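Inosine-uridine nucleoside N-ribohydrolase (Xanthomonas oryzae pv. oryzae, PDB 4KL0) is a calcium-binding bacterial effector with a nucleoside hydrolase fold, and may hydrolyse N-glycosyl bonds, although its biological role is not established. Local coordinates at residues Q98-T103 and G153-S158; F238-A243 and Y252-Q257; K262-G267 and A279-T284. All coordinates share one frame; numbering follows the deposited sequence.

The three contacts follow one another along the chain, each closing before the next opens. Contact 1 lies beside the largely parallel sheet, at its outer strand 93-96, where the loop after it meets the start of helix 155-163. Contacts 2 and 3 belong to the helical part and share helix 248-269: its earlier turns pack against helix 236-243, its later turns against helix 278-285. Their centres are about 19 Å apart, with nearest atoms about 5 Å apart. The centre of contact 1 is about 30 Å from that of contact 2, across the chain's centre, and about 31 Å from that of contact 3. One long helix thus leads from the region near the calcium site to a peripheral aromatic cluster.

Contact 1: residues Q98-T103 and G153-S158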
loop_
_atom_site.group_PDB
_atom_site.type_symbol
_atom_site.label_atom_id
_atom_site.label_comp_id
_atom_site.label_asym_id
_atom_site.label_seq_id
_atom_site.Cartn_x
_atom_site.Cartn_y
_atom_site.Cartn_z
ATOM N N GLN A 98 -8.663 6.402 -14.062
ATOM C CA GLN A 98 -9.859 6.399 -14.916
ATOM C C GLN A 98 -11.093 5.645 -14.360
ATOM O O GLN A 98 -11.032 4.904 -13.360
ATOM C CB GLN A 98 -9.474 5.829 -16.280
ATOM C CG GLN A 98 -9.289 4.323 -16.249
ATOM C CD GLN A 98 -8.975 3.711 -17.606
ATOM O OE1 GLN A 98 -9.763 2.893 -18.134
ATOM N NE2 GLN A 98 -7.826 4.068 -18.160
ATOM N N ASP A 99 -12.243 5.823 -15.007
ATOM C CA ASP A 99 -13.454 5.173 -14.581
ATOM C C ASP A 99 -13.380 3.655 -14.710
ATOM O O ASP A 99 -12.712 3.114 -15.585
ATOM C CB ASP A 99 -14.607 5.649 -15.472
ATOM C CG ASP A 99 -15.182 7.009 -15.029
ATOM O OD1 ASP A 99 -14.877 7.508 -13.904
ATOM O OD2 ASP A 99 -15.982 7.573 -15.836
ATOM N N TYR A 100 -14.119 2.972 -13.875
ATOM C CA TYR A 100 -14.150 1.548 -13.971
ATOM C C TYR A 100 -15.536 1.127 -13.539
ATOM O O TYR A 100 -16.272 1.899 -12.936
ATOM C CB TYR A 100 -13.004 0.950 -13.078
ATOM C CG TYR A 100 -13.220 1.174 -11.614
ATOM C CD1 TYR A 100 -13.929 0.267 -10.850
ATOM C CD2 TYR A 100 -12.774 2.339 -11.039
ATOM C CE1 TYR A 100 -14.145 0.495 -9.491
ATOM C CE2 TYR A 100 -12.975 2.596 -9.713
ATOM C CZ TYR A 100 -13.682 1.680 -8.955
ATOM O OH TYR A 100 -13.890 1.940 -7.610
ATOM N N PRO A 101 -15.934 -0.110 -13.846
ATOM C CA PRO A 101 -17.302 -0.557 -13.534
ATOM C C PRO A 101 -17.567 -0.778 -12.026
ATOM O O PRO A 101 -16.697 -1.340 -11.363
ATOM C CB PRO A 101 -17.408 -1.864 -14.310
ATOM C CG PRO A 101 -16.025 -2.343 -14.475
ATOM C CD PRO A 101 -15.152 -1.103 -14.600
ATOM N N MET A 102 -18.711 -0.307 -11.503
ATOM C CA MET A 102 -19.103 -0.399 -10.079
ATOM C C MET A 102 -20.574 -0.827 -9.947
ATOM O O MET A 102 -21.460 -0.122 -10.434
ATOM C CB MET A 102 -18.948 0.988 -9.389
ATOM C CG MET A 102 -17.779 1.202 -8.392
ATOM S SD MET A 102 -17.669 2.866 -7.620
ATOM C CE MET A 102 -17.375 3.799 -9.112
ATOM N N THR A 103 -20.862 -1.953 -9.300
ATOM C CA THR A 103 -22.231 -2.294 -8.960
ATOM C C THR A 103 -22.725 -1.365 -7.842
ATOM O O THR A 103 -21.944 -0.567 -7.265
ATOM C CB THR A 103 -22.299 -3.714 -8.396
ATOM O OG1 THR A 103 -21.594 -3.760 -7.128
ATOM C CG2 THR A 103 -21.656 -4.688 -9.365
ATOM N N GLY A 153 -6.864 -1.169 -6.440
ATOM C CA GLY A 153 -7.416 -1.818 -7.635
ATOM C C GLY A 153 -6.550 -1.495 -8.831
ATOM O O GLY A 153 -5.744 -0.534 -8.845
ATOM N N MET A 154 -6.708 -2.311 -9.873
ATOM C CA MET A 154 -5.707 -2.319 -10.909
ATOM C C MET A 154 -6.206 -1.700 -12.219
ATOM O O MET A 154 -5.533 -1.873 -13.239
ATOM C CB MET A 154 -5.263 -3.776 -11.134
ATOM C CG MET A 154 -4.152 -4.131 -10.124
ATOM S SD MET A 154 -4.005 -5.884 -9.611
ATOM C CE MET A 154 -4.934 -5.805 -8.108
ATOM N N THR A 155 -7.287 -0.915 -12.187
ATOM C CA THR A 155 -7.789 -0.267 -13.439
ATOM C C THR A 155 -6.667 0.480 -14.179
ATOM O O THR A 155 -6.462 0.331 -15.408
ATOM C CB THR A 155 -8.844 0.744 -13.045
ATOM O OG1 THR A 155 -9.869 0.074 -12.304
ATOM C CG2 THR A 155 -9.409 1.472 -14.246
ATOM N N ASP A 156 -5.940 1.315 -13.454
ATOM C CA ASP A 156 -4.862 2.131 -14.072
ATOM C C ASP A 156 -3.575 1.369 -14.329
ATOM O O ASP A 156 -2.875 1.635 -15.349
ATOM C CB ASP A 156 -4.616 3.375 -13.219
ATOM C CG ASP A 156 -5.905 4.092 -12.955
ATOM O OD1 ASP A 156 -6.549 4.537 -13.938
ATOM O OD2 ASP A 156 -6.330 4.183 -11.805
ATOM N N ALA A 157 -3.180 0.471 -13.420
ATOM C CA ALA A 157 -2.002 -0.315 -13.686
ATOM C C ALA A 157 -2.186 -1.154 -14.942
ATOM O O ALA A 157 -1.250 -1.304 -15.707
ATOM C CB ALA A 157 -1.658 -1.229 -12.452
ATOM N N SER A 158 -3.379 -1.692 -15.130
ATOM C CA SER A 158 -3.620 -2.507 -16.325
ATOM C C SER A 158 -3.642 -1.558 -17.529
ATOM O O SER A 158 -3.070 -1.918 -18.576
ATOM C CB SER A 158 -4.947 -3.221 -16.193
ATOM O OG SER A 158 -5.289 -3.887 -17.414
HETATM O O HOH W 1 -9.082 4.364 -11.403
HETATM O O HOH W 2 -5.782 4.646 -16.593
#
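Gln-98 and Tyr-100 meet Thr-155 and Asp-156 where two loops of the nucleoside hydrolase fold come together beside its Rossmann-like sheet, after strands 93-96 and 146-150, which two other strands separate. The polar half centres on Asp-156. Its OD1 accepts the backbone N-H of Gln-98 at 2.8 Å through its syn lone pair, in a nearly straight bond (164°). One water donates a hydrogen bond to OD1 and accepts one from Gln-98 NE2, while a second donates to both Asp-156 OD2 and Gln-98 O. Aspartate suits the first turn of a helix, where its charge is probably eased by the helix dipole. The apolar half is a methyl group set against two side chains of the loop. With Thr-155 CG2 anti to its backbone N, this methyl lies 3.5 Å from Gln-98 CG and 3.8 Å from Tyr-100 CB. The extended glutamine suits an exposed position, since its methylenes pack while its amide reaches water. The buried tyrosine, its side chain about 8 Å from that of the calcium ligand Asp-35, satisfies its OH with His-110 and Gly-68 N. Thr-155 OG1, hydrogen-bonded to Asp-203, also rests 3.3 Å from Tyr-100 CB.

Contact 2: residues F238-A243 and Y252-Q257; sequences FYEGIA and YLRDVQ
The hydroxyl of Tyr-239 donates to a water at 2.7 Å, and the same water donates to Gln-257 OE1 at 2.8 Å, closing a gap too wide for a direct bond. Below it the ring is sandwiched: Gln-257 CB, from the other helix, makes a CH-pi contact 3.9 Å from the Tyr-239 centroid, Phe-238 CD2 of its own helix lies over the opposite face, and Leu-253 CB meets the edge. Gln-257 CG follows over the same face as CB, and the bend at chi2 (70°) brings OE1 round to the hydroxyl end. Arg-254 NH1 forms a salt bridge to Glu-240 OE1 at 3.2 Å, the oxygen lying in the guanidinium plane. Asp-255 pairs with NE of the same arginine, so the cation links two acids, and Glu-240 OE2 continues to Trp-308. The short side chain of Ala-243 lets the arginine's CB and guanidinium lie against it, and Ile-242 CD1 meets Leu-253 CD1 at 3.6 Å. The two helices form an antiparallel-leaning hairpin, the segment axes approaching to 8.4 Å with 146° between directions. It leans on helix 41-54, which carries the calcium ligand Asp-42, through Phe-238 and Leu-253 on Val-44, and on helix 358-372 through Ile-242.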
loop_
_atom_site.group_PDB
_atom_site.type_symbol
_atom_site.label_atom_id
_atom_site.label_comp_id
_atom_site.label_asym_id
_atom_site.label_seq_id
_atom_site.Cartn_x
_atom_site.Cartn_y
_atom_site.Cartn_z
ATOM N N PHE A 238 2.563 1.661 17.623
ATOM C CA PHE A 238 3.047 2.093 16.284
ATOM C C PHE A 238 2.431 3.441 15.922
ATOM O O PHE A 238 3.162 4.374 15.556
ATOM C CB PHE A 238 2.843 1.032 15.178
ATOM C CG PHE A 238 3.132 1.556 13.773
ATOM C CD1 PHE A 238 4.421 1.488 13.251
ATOM C CD2 PHE A 238 2.117 2.127 13.013
ATOM C CE1 PHE A 238 4.695 1.979 11.983
ATOM C CE2 PHE A 238 2.365 2.598 11.764
ATOM C CZ PHE A 238 3.675 2.525 11.233
ATOM N N TYR A 239 1.109 3.567 16.072
ATOM C CA TYR A 239 0.375 4.784 15.726
ATOM C C TYR A 239 0.567 5.863 16.786
ATOM O O TYR A 239 0.569 7.052 16.477
ATOM C CB TYR A 239 -1.118 4.479 15.574
ATOM C CG TYR A 239 -1.374 3.671 14.278
ATOM C CD1 TYR A 239 -1.469 4.334 13.079
ATOM C CD2 TYR A 239 -1.492 2.271 14.277
ATOM C CE1 TYR A 239 -1.673 3.676 11.904
ATOM C CE2 TYR A 239 -1.691 1.575 13.084
ATOM C CZ TYR A 239 -1.755 2.315 11.894
ATOM O OH TYR A 239 -1.968 1.738 10.687
ATOM N N GLU A 240 0.698 5.454 18.060
ATOM C CA GLU A 240 0.877 6.454 19.096
ATOM C C GLU A 240 2.271 7.042 18.988
ATOM O O GLU A 240 2.405 8.238 19.074
ATOM C CB GLU A 240 0.603 5.899 20.508
ATOM C CG GLU A 240 -0.883 5.426 20.728
ATOM C CD GLU A 240 -1.923 6.527 20.859
ATOM O OE1 GLU A 240 -1.588 7.735 20.822
ATOM O OE2 GLU A 240 -3.126 6.200 20.999
ATOM N N GLY A 241 3.249 6.198 18.687
ATOM C CA GLY A 241 4.623 6.639 18.400
ATOM C C GLY A 241 4.760 7.677 17.313
ATOM O O GLY A 241 5.538 8.624 17.421
ATOM N N ILE A 242 3.987 7.525 16.242
ATOM C CA ILE A 242 4.138 8.458 15.130
ATOM C C ILE A 242 3.332 9.736 15.304
ATOM O O ILE A 242 3.576 10.724 14.615
ATOM C CB ILE A 242 3.831 7.830 13.717
ATOM C CG1 ILE A 242 2.422 7.231 13.642
ATOM C CG2 ILE A 242 4.857 6.750 13.396
ATOM C CD1 ILE A 242 2.209 6.582 12.273
ATOM N N ALA A 243 2.376 9.731 16.224
ATOM C CA ALA A 243 1.596 10.915 16.469
ATOM C C ALA A 243 2.223 11.775 17.592
ATOM O O ALA A 243 1.842 12.927 17.772
ATOM C CB ALA A 243 0.185 10.532 16.797
ATOM N N TYR A 252 -3.009 12.243 11.826
ATOM C CA TYR A 252 -4.011 11.636 10.919
ATOM C C TYR A 252 -4.008 10.106 11.012
ATOM O O TYR A 252 -5.087 9.484 11.136
ATOM C CB TYR A 252 -3.794 12.089 9.468
ATOM C CG TYR A 252 -4.437 11.217 8.393
ATOM C CD1 TYR A 252 -3.686 10.212 7.763
ATOM C CD2 TYR A 252 -5.783 11.327 8.088
ATOM C CE1 TYR A 252 -4.252 9.392 6.804
ATOM C CE2 TYR A 252 -6.360 10.518 7.119
ATOM C CZ TYR A 252 -5.596 9.535 6.502
ATOM O OH TYR A 252 -6.176 8.713 5.553
ATOM N N LEU A 253 -2.826 9.485 10.938
ATOM C CA LEU A 253 -2.792 8.017 10.914
ATOM C C LEU A 253 -3.316 7.459 12.223
ATOM O O LEU A 253 -4.103 6.519 12.245
ATOM C CB LEU A 253 -1.384 7.470 10.688
ATOM C CG LEU A 253 -0.935 7.687 9.233
ATOM C CD1 LEU A 253 0.570 7.407 9.120
ATOM C CD2 LEU A 253 -1.779 6.772 8.286
ATOM N N ARG A 254 -2.855 8.008 13.360
ATOM C CA ARG A 254 -3.351 7.476 14.608
ATOM C C ARG A 254 -4.870 7.677 14.726
ATOM O O ARG A 254 -5.576 6.762 15.124
ATOM C CB ARG A 254 -2.576 8.139 15.764
ATOM C CG ARG A 254 -3.024 7.624 17.170
ATOM C CD ARG A 254 -4.217 8.394 17.789
ATOM N NE ARG A 254 -4.201 9.842 17.543
ATOM C CZ ARG A 254 -3.473 10.711 18.232
ATOM N NH1 ARG A 254 -2.700 10.269 19.206
ATOM N NH2 ARG A 254 -3.494 12.012 17.926
ATOM N N ASP A 255 -5.358 8.857 14.347
ATOM C CA ASP A 255 -6.789 9.147 14.479
ATOM C C ASP A 255 -7.616 8.252 13.542
ATOM O O ASP A 255 -8.643 7.697 13.967
ATOM C CB ASP A 255 -7.107 10.611 14.214
ATOM C CG ASP A 255 -6.567 11.536 15.307
ATOM O OD1 ASP A 255 -6.113 11.024 16.363
ATOM O OD2 ASP A 255 -6.612 12.764 15.066
ATOM N N VAL A 256 -7.159 8.052 12.309
ATOM C CA VAL A 256 -7.956 7.165 11.436
ATOM C C VAL A 256 -7.972 5.710 11.936
ATOM O O VAL A 256 -9.014 5.012 11.892
ATOM C CB VAL A 256 -7.505 7.244 9.933
ATOM C CG1 VAL A 256 -7.709 8.585 9.451
ATOM C CG2 VAL A 256 -6.129 6.811 9.773
ATOM N N GLN A 257 -6.833 5.216 12.402
ATOM C CA GLN A 257 -6.832 3.843 12.874
ATOM C C GLN A 257 -7.673 3.720 14.144
ATOM O O GLN A 257 -8.485 2.804 14.306
ATOM C CB GLN A 257 -5.424 3.324 13.086
ATOM C CG GLN A 257 -5.425 1.952 13.729
ATOM C CD GLN A 257 -5.923 0.858 12.828
ATOM O OE1 GLN A 257 -5.149 0.270 12.052
ATOM N NE2 GLN A 257 -7.224 0.594 12.889
HETATM O O HOH W 3 -2.883 -0.749 10.754
#

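Contact 3: residues K262-G267 and A279-T284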
loop_
_atom_site.group_PDB
_atom_site.type_symbol
_atom_site.label_atom_id
_atom_site.label_comp_id
_atom_site.label_asym_id
_atom_site.label_seq_id
_atom_site.Cartn_x
_atom_site.Cartn_y
_atom_site.Cartn_z
ATOM N N LYS A 262 -12.685 1.943 16.674
ATOM C CA LYS A 262 -13.761 2.346 17.596
ATOM C C LYS A 262 -15.101 2.050 16.939
ATOM O O LYS A 262 -15.996 1.433 17.547
ATOM C CB LYS A 262 -13.643 3.840 17.902
ATOM C CG LYS A 262 -14.787 4.443 18.743
ATOM C CD LYS A 262 -14.456 5.920 19.116
ATOM C CE LYS A 262 -15.564 6.508 20.012
ATOM N NZ LYS A 262 -15.889 7.967 19.759
ATOM N N GLY A 263 -15.234 2.459 15.682
ATOM C CA GLY A 263 -16.484 2.227 14.962
ATOM C C GLY A 263 -16.773 0.736 14.827
ATOM O O GLY A 263 -17.934 0.287 14.940
ATOM N N LEU A 264 -15.746 -0.070 14.593
ATOM C CA LEU A 264 -15.947 -1.524 14.449
ATOM C C LEU A 264 -16.364 -2.177 15.800
ATOM O O LEU A 264 -17.323 -2.972 15.921
ATOM C CB LEU A 264 -14.672 -2.129 13.806
ATOM C CG LEU A 264 -14.516 -3.641 13.713
ATOM C CD1 LEU A 264 -15.675 -4.179 12.827
ATOM C CD2 LEU A 264 -13.157 -4.088 13.166
ATOM N N TRP A 265 -15.687 -1.753 16.852
ATOM C CA TRP A 265 -16.032 -2.198 18.204
ATOM C C TRP A 265 -17.474 -1.861 18.607
ATOM O O TRP A 265 -18.213 -2.743 19.070
ATOM C CB TRP A 265 -15.070 -1.511 19.186
ATOM C CG TRP A 265 -15.506 -1.772 20.578
ATOM C CD1 TRP A 265 -16.111 -0.895 21.416
ATOM C CD2 TRP A 265 -15.459 -3.019 21.252
ATOM N NE1 TRP A 265 -16.434 -1.515 22.591
ATOM C CE2 TRP A 265 -16.026 -2.815 22.540
ATOM C CE3 TRP A 265 -14.964 -4.279 20.929
ATOM C CZ2 TRP A 265 -16.124 -3.823 23.475
ATOM C CZ3 TRP A 265 -15.061 -5.301 21.862
ATOM C CH2 TRP A 265 -15.652 -5.065 23.139
ATOM N N GLU A 266 -17.892 -0.615 18.377
ATOM C CA GLU A 266 -19.231 -0.140 18.795
ATOM C C GLU A 266 -20.294 -0.884 18.002
ATOM O O GLU A 266 -21.357 -1.251 18.541
ATOM C CB GLU A 266 -19.351 1.375 18.611
ATOM C CG GLU A 266 -18.433 2.108 19.621
ATOM C CD GLU A 266 -18.450 3.630 19.550
ATOM O OE1 GLU A 266 -18.966 4.233 18.563
ATOM O OE2 GLU A 266 -17.928 4.225 20.529
ATOM N N GLY A 267 -19.967 -1.173 16.746
ATOM C CA GLY A 267 -20.934 -1.770 15.815
ATOM C C GLY A 267 -21.198 -3.197 16.239
ATOM O O GLY A 267 -22.352 -3.656 16.244
ATOM N N ALA A 279 -16.176 -11.993 20.370
ATOM C CA ALA A 279 -15.168 -13.042 20.259
ATOM C C ALA A 279 -14.328 -12.911 19.001
ATOM O O ALA A 279 -13.118 -13.215 18.992
ATOM C CB ALA A 279 -15.834 -14.405 20.271
ATOM N N TRP A 280 -14.950 -12.462 17.926
ATOM C CA TRP A 280 -14.182 -12.327 16.710
ATOM C C TRP A 280 -13.241 -11.129 16.882
ATOM O O TRP A 280 -12.104 -11.155 16.415
ATOM C CB TRP A 280 -15.091 -12.086 15.531
ATOM C CG TRP A 280 -14.345 -11.641 14.352
ATOM C CD1 TRP A 280 -13.770 -12.429 13.413
ATOM C CD2 TRP A 280 -14.048 -10.283 13.981
ATOM N NE1 TRP A 280 -13.172 -11.664 12.451
ATOM C CE2 TRP A 280 -13.319 -10.338 12.775
ATOM C CE3 TRP A 280 -14.347 -9.036 14.539
ATOM C CZ2 TRP A 280 -12.855 -9.185 12.113
ATOM C CZ3 TRP A 280 -13.918 -7.890 13.880
ATOM C CH2 TRP A 280 -13.174 -7.973 12.670
ATOM N N PHE A 281 -13.715 -10.113 17.581
ATOM C CA PHE A 281 -12.915 -8.900 17.760
ATOM C C PHE A 281 -11.673 -9.177 18.641
ATOM O O PHE A 281 -10.536 -8.842 18.253
ATOM C CB PHE A 281 -13.735 -7.773 18.349
ATOM C CG PHE A 281 -12.988 -6.472 18.424
ATOM C CD1 PHE A 281 -12.073 -6.228 19.449
ATOM C CD2 PHE A 281 -13.225 -5.472 17.490
ATOM C CE1 PHE A 281 -11.360 -5.031 19.513
ATOM C CE2 PHE A 281 -12.515 -4.263 17.568
ATOM C CZ PHE A 281 -11.592 -4.047 18.603
ATOM N N PHE A 282 -11.884 -9.761 19.824
ATOM C CA PHE A 282 -10.729 -10.166 20.651
ATOM C C PHE A 282 -9.740 -11.124 19.911
ATOM O O PHE A 282 -8.501 -10.987 20.009
ATOM C CB PHE A 282 -11.202 -10.701 22.027
ATOM C CG PHE A 282 -11.455 -9.606 23.035
ATOM C CD1 PHE A 282 -10.584 -9.409 24.113
ATOM C CD2 PHE A 282 -12.499 -8.738 22.877
ATOM C CE1 PHE A 282 -10.780 -8.361 25.012
ATOM C CE2 PHE A 282 -12.716 -7.694 23.767
ATOM C CZ PHE A 282 -11.862 -7.502 24.850
ATOM N N ARG A 283 -10.262 -12.058 19.132
ATOM C CA ARG A 283 -9.420 -13.017 18.415
ATOM C C ARG A 283 -8.686 -12.376 17.222
ATOM O O ARG A 283 -7.663 -12.883 16.713
ATOM C CB ARG A 283 -10.288 -14.193 17.960
ATOM C CG ARG A 283 -9.678 -15.118 16.941
ATOM C CD ARG A 283 -10.617 -16.295 16.669
ATOM N NE ARG A 283 -11.627 -16.066 15.623
ATOM C CZ ARG A 283 -12.948 -16.018 15.839
ATOM N NH1 ARG A 283 -13.435 -16.145 17.063
ATOM N NH2 ARG A 283 -13.790 -15.834 14.832
ATOM N N THR A 284 -9.208 -11.249 16.768
ATOM C CA THR A 284 -8.616 -10.607 15.624
ATOM C C THR A 284 -7.594 -9.565 16.062
ATOM O O THR A 284 -6.540 -9.442 15.408
ATOM C CB THR A 284 -9.666 -9.935 14.766
ATOM O OG1 THR A 284 -10.493 -10.937 14.165
ATOM C CG2 THR A 284 -9.009 -9.138 13.642
#
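Trp-265 points the edge of its six-membered ring at the face of Phe-281, a T-shaped pair with centroids 5.1 Å apart and planes at 70°. The tryptophan atom CE3 sits over the middle of the phenylalanine ring, 3.8 Å from Phe-281 CD1, while Leu-264 CG approaches the edge of that ring. Phe-282 turns its own edge to the indole, with its CE2 3.9 Å from Trp-265 CZ3. On the other flank Leu-264 CD2 meets the edge of Trp-280 in the ring plane, 3.9 Å from CH2, and Thr-284 OG1 lies over one face of that indole near its rim while bonding to Trp-280 O at 2.8 Å. Trp-265 and Phe-281 both carry CG anti to their backbone N (chi1 172° and -174°), which carries each ring out from its helix; the two side chains cross at about a right angle. Rings of this size suit the wide spacing, for the axes of these roughly antiparallel segments approach no closer than 10.8 Å. Ile-307 of helix 304-307 touches Trp-265, Phe-281 and Phe-282. Across the two segments there is no hydrogen bond or salt bridge, and the indole NE1 of Trp-265 is instead satisfied by Leu-302 O. Cohesion therefore probably rests on dispersion, the electrostatics of the edge-to-face pair and burial of apolar surface, with ring shape and tilt mattering more than charge.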